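Long-range contact in Zn-dependent hydrolase, glyoxylase (Echinicola vietnamensis, PDB 6T5K), which probably hydrolyses beta-lactam antibiotics to substituted beta-amino acids as a zinc-dependent class B enzyme: residues A55-I60 with L218-H223. Residues are numbered along the deposited sequence; the frame is centred on the assembly and turned at random.
Sequences ACNGMI and LVIPGH. With ZN (zinc ion), chain H.
H223 reaches strand 54-63 with one ring nitrogen and a zinc ion with the other. ND1 of H223 donates to the backbone O of A55 at 2.9 Å (N-H...O 152°); the oxygen lies at the ring edge, almost in the ring plane. Because CG stands anti to the carbonyl carbon (chi1 -55°), the ring end turns back so that its ND1 edge meets the strand, while NE2 of H223, on the other side of the ring, binds the zinc ion at 2.2 Å. With ND1 as donor to a carbonyl, NE2 is left to offer its lone pair to the metal, and the bond limits rotation of the ring. C56 adds a second contact at the edge, its SG 3.6 Å from CE1 of H223. Two waters bind the same zinc ion, and D104 and C182 complete its protein ligands.

N57 holds the two residues just before the histidine. The backbone N of N57 donates to G222 O at 2.9 Å, nearly straight at 172°, and the side-chain ND2 of N57 to P221 O, also at 2.9 Å, from above the carbonyl plane although the acceptor lies close to the amide plane. The same ND2 also bonds to G224 O, so this buried amide clasps the chain on both flanks of H223 and is held against rotation.

Further along, the contact becomes apolar. M59, extended through chi2 and bent at chi3, brings SD to 3.8 Å from I220 CD1; the two side chains cross at about a right angle, and both also touch V177 and F179 of strand 177-181. Here the two beta-sheets of the metallo-beta-lactamase alpha-beta/beta-alpha sandwich face each other, and at one end of their interface H223 supplies the histidine of the Asp-Cys-His zinc site characteristic of subclass B1 enzymes.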
ATOM      1  N   ALA A  55       0.229  -2.397  13.495  1.00 40.96           N
ATOM      2  CA  ALA A  55       1.183  -1.999  12.480  1.00 36.71           C
ATOM      3  C   ALA A  55       0.448  -1.777  11.170  1.00 30.48           C
ATOM      4  O   ALA A  55      -0.438  -2.557  10.813  1.00 30.19           O
ATOM      5  CB  ALA A  55       2.246  -3.069  12.355  1.00 38.28           C
ATOM      6  N   CYS A  56       0.797  -0.695  10.472  1.00 23.88           N
ATOM      7  CA  CYS A  56       0.240  -0.371   9.166  1.00 22.14           C
ATOM      8  C   CYS A  56       1.380  -0.376   8.162  1.00 19.81           C
ATOM      9  O   CYS A  56       2.431   0.231   8.405  1.00 21.72           O
ATOM     10  CB  CYS A  56      -0.414   1.001   9.157  1.00 23.86           C
ATOM     11  SG  CYS A  56      -1.777   1.164  10.339  1.00 27.19           S
ATOM     12  N   ASN A  57       1.182  -1.065   7.049  1.00 18.65           N
ATOM     13  CA  ASN A  57       2.199  -1.188   6.023  1.00 18.79           C
ATOM     14  C   ASN A  57       1.888  -0.310   4.815  1.00 18.50           C
ATOM     15  O   ASN A  57       0.734  -0.168   4.413  1.00 18.44           O
ATOM     16  CB  ASN A  57       2.293  -2.625   5.509  1.00 19.77           C
ATOM     17  CG  ASN A  57       2.653  -3.602   6.579  1.00 19.13           C
ATOM     18  OD1 ASN A  57       3.354  -3.275   7.562  1.00 22.21           O
ATOM     19  ND2 ASN A  57       2.187  -4.829   6.408  1.00 19.20           N
ATOM     20  N   GLY A  58       2.941   0.257   4.234  1.00 16.36           N
ATOM     21  CA  GLY A  58       2.917   0.687   2.855  1.00 18.12           C
ATOM     22  C   GLY A  58       4.140   0.143   2.144  1.00 17.61           C
ATOM     23  O   GLY A  58       4.943  -0.601   2.716  1.00 17.04           O
ATOM     24  N   MET A  59       4.273   0.531   0.888  1.00 15.77           N
ATOM     25  CA  MET A  59       5.352   0.027   0.049  1.00 15.48           C
ATOM     26  C   MET A  59       6.069   1.219  -0.568  1.00 14.57           C
ATOM     27  O   MET A  59       5.442   2.226  -0.884  1.00 18.58           O
ATOM     28  CB  MET A  59       4.814  -0.896  -1.063  1.00 16.53           C
ATOM     29  CG  MET A  59       5.916  -1.411  -2.007  1.00 17.50           C
ATOM     30  SD  MET A  59       5.343  -2.702  -3.155  1.00 16.06           S
ATOM     31  CE  MET A  59       4.384  -1.736  -4.311  1.00 16.72           C
ATOM     32  N   ILE A  60       7.377   1.097  -0.730  1.00 14.55           N
ATOM     33  CA  ILE A  60       8.171   2.004  -1.544  1.00 15.45           C
ATOM     34  C   ILE A  60       8.809   1.170  -2.638  1.00 15.44           C
ATOM     35  O   ILE A  60       9.406   0.126  -2.354  1.00 16.73           O
ATOM     36  CB  ILE A  60       9.271   2.709  -0.733  1.00 17.06           C
ATOM     37  CG1 ILE A  60       8.751   3.174   0.614  1.00 18.74           C
ATOM     38  CG2 ILE A  60       9.819   3.897  -1.541  1.00 17.49           C
ATOM     39  CD1 ILE A  60       9.844   3.617   1.522  1.00 20.97           C
ATOM     40  N   LEU A 218       6.213 -12.121  -3.699  1.00 14.31           N
ATOM     41  CA  LEU A 218       6.087 -11.413  -2.436  1.00 14.39           C
ATOM     42  C   LEU A 218       4.775 -10.652  -2.447  1.00 15.53           C
ATOM     43  O   LEU A 218       4.476  -9.945  -3.417  1.00 15.35           O
ATOM     44  CB  LEU A 218       7.259 -10.437  -2.209  1.00 17.48           C
ATOM     45  CG  LEU A 218       7.277  -9.612  -0.906  1.00 25.14           C
ATOM     46  CD1 LEU A 218       7.568 -10.469   0.290  1.00 30.62           C
ATOM     47  CD2 LEU A 218       8.315  -8.525  -1.072  1.00 29.09           C
ATOM     48  N   VAL A 219       4.006 -10.803  -1.366  1.00 14.14           N
ATOM     49  CA  VAL A 219       2.728 -10.123  -1.183  1.00 13.76           C
ATOM     50  C   VAL A 219       2.792  -9.386   0.146  1.00 14.02           C
ATOM     51  O   VAL A 219       3.066 -10.000   1.188  1.00 15.01           O
ATOM     52  CB  VAL A 219       1.562 -11.133  -1.194  1.00 13.77           C
ATOM     53  CG1 VAL A 219       0.230 -10.458  -0.896  1.00 14.63           C
ATOM     54  CG2 VAL A 219       1.492 -11.831  -2.540  1.00 15.28           C
ATOM     55  N   ILE A 220       2.505  -8.085   0.111  1.00 13.14           N
ATOM     56  CA  ILE A 220       2.575  -7.199   1.273  1.00 14.93           C
ATOM     57  C   ILE A 220       1.146  -6.829   1.657  1.00 15.85           C
ATOM     58  O   ILE A 220       0.446  -6.176   0.865  1.00 16.15           O
ATOM     59  CB  ILE A 220       3.385  -5.930   0.990  1.00 15.88           C
ATOM     60  CG1 ILE A 220       4.806  -6.240   0.533  1.00 16.53           C
ATOM     61  CG2 ILE A 220       3.341  -4.996   2.219  1.00 16.54           C
ATOM     62  CD1 ILE A 220       5.411  -5.069  -0.214  1.00 17.03           C
ATOM     63  N   PRO A 221       0.660  -7.254   2.818  1.00 14.25           N
ATOM     64  CA  PRO A 221      -0.693  -6.898   3.260  1.00 14.89           C
ATOM     65  C   PRO A 221      -0.672  -5.523   3.900  1.00 16.40           C
ATOM     66  O   PRO A 221       0.377  -4.971   4.195  1.00 16.52           O
ATOM     67  CB  PRO A 221      -0.983  -7.962   4.332  1.00 15.61           C
ATOM     68  CG  PRO A 221       0.389  -8.181   4.959  1.00 17.34           C
ATOM     69  CD  PRO A 221       1.379  -8.057   3.836  1.00 15.26           C
ATOM     70  N   GLY A 222      -1.865  -4.983   4.126  1.00 16.19           N
ATOM     71  CA  GLY A 222      -1.977  -3.677   4.742  1.00 17.70           C
ATOM     72  C   GLY A 222      -1.594  -3.652   6.194  1.00 17.76           C
ATOM     73  O   GLY A 222      -1.232  -2.585   6.704  1.00 19.21           O
ATOM     74  N   HIS A 223      -1.628  -4.805   6.861  1.00 16.86           N
ATOM     75  CA  HIS A 223      -1.266  -4.936   8.263  1.00 18.46           C
ATOM     76  C   HIS A 223      -0.617  -6.300   8.433  1.00 19.88           C
ATOM     77  O   HIS A 223      -1.051  -7.265   7.804  1.00 20.75           O
ATOM     78  CB  HIS A 223      -2.523  -4.828   9.145  1.00 20.75           C
ATOM     79  CG  HIS A 223      -3.316  -3.573   8.902  1.00 24.36           C
ATOM     80  ND1 HIS A 223      -3.004  -2.359   9.483  1.00 26.93           N
ATOM     81  CD2 HIS A 223      -4.384  -3.343   8.104  1.00 26.35           C
ATOM     82  CE1 HIS A 223      -3.852  -1.437   9.050  1.00 27.82           C
ATOM     83  NE2 HIS A 223      -4.712  -2.015   8.225  1.00 26.48           N
TER
HETATM   84 ZN    ZN H1207      -6.038  -0.917   6.870  0.54 20.81          ZN
HETATM   85  O   HOH W   1      -7.569   0.558   6.895  1.00 25.88           O
HETATM   86  O   HOH W   2      -7.379  -2.708   7.392  1.00 33.97           O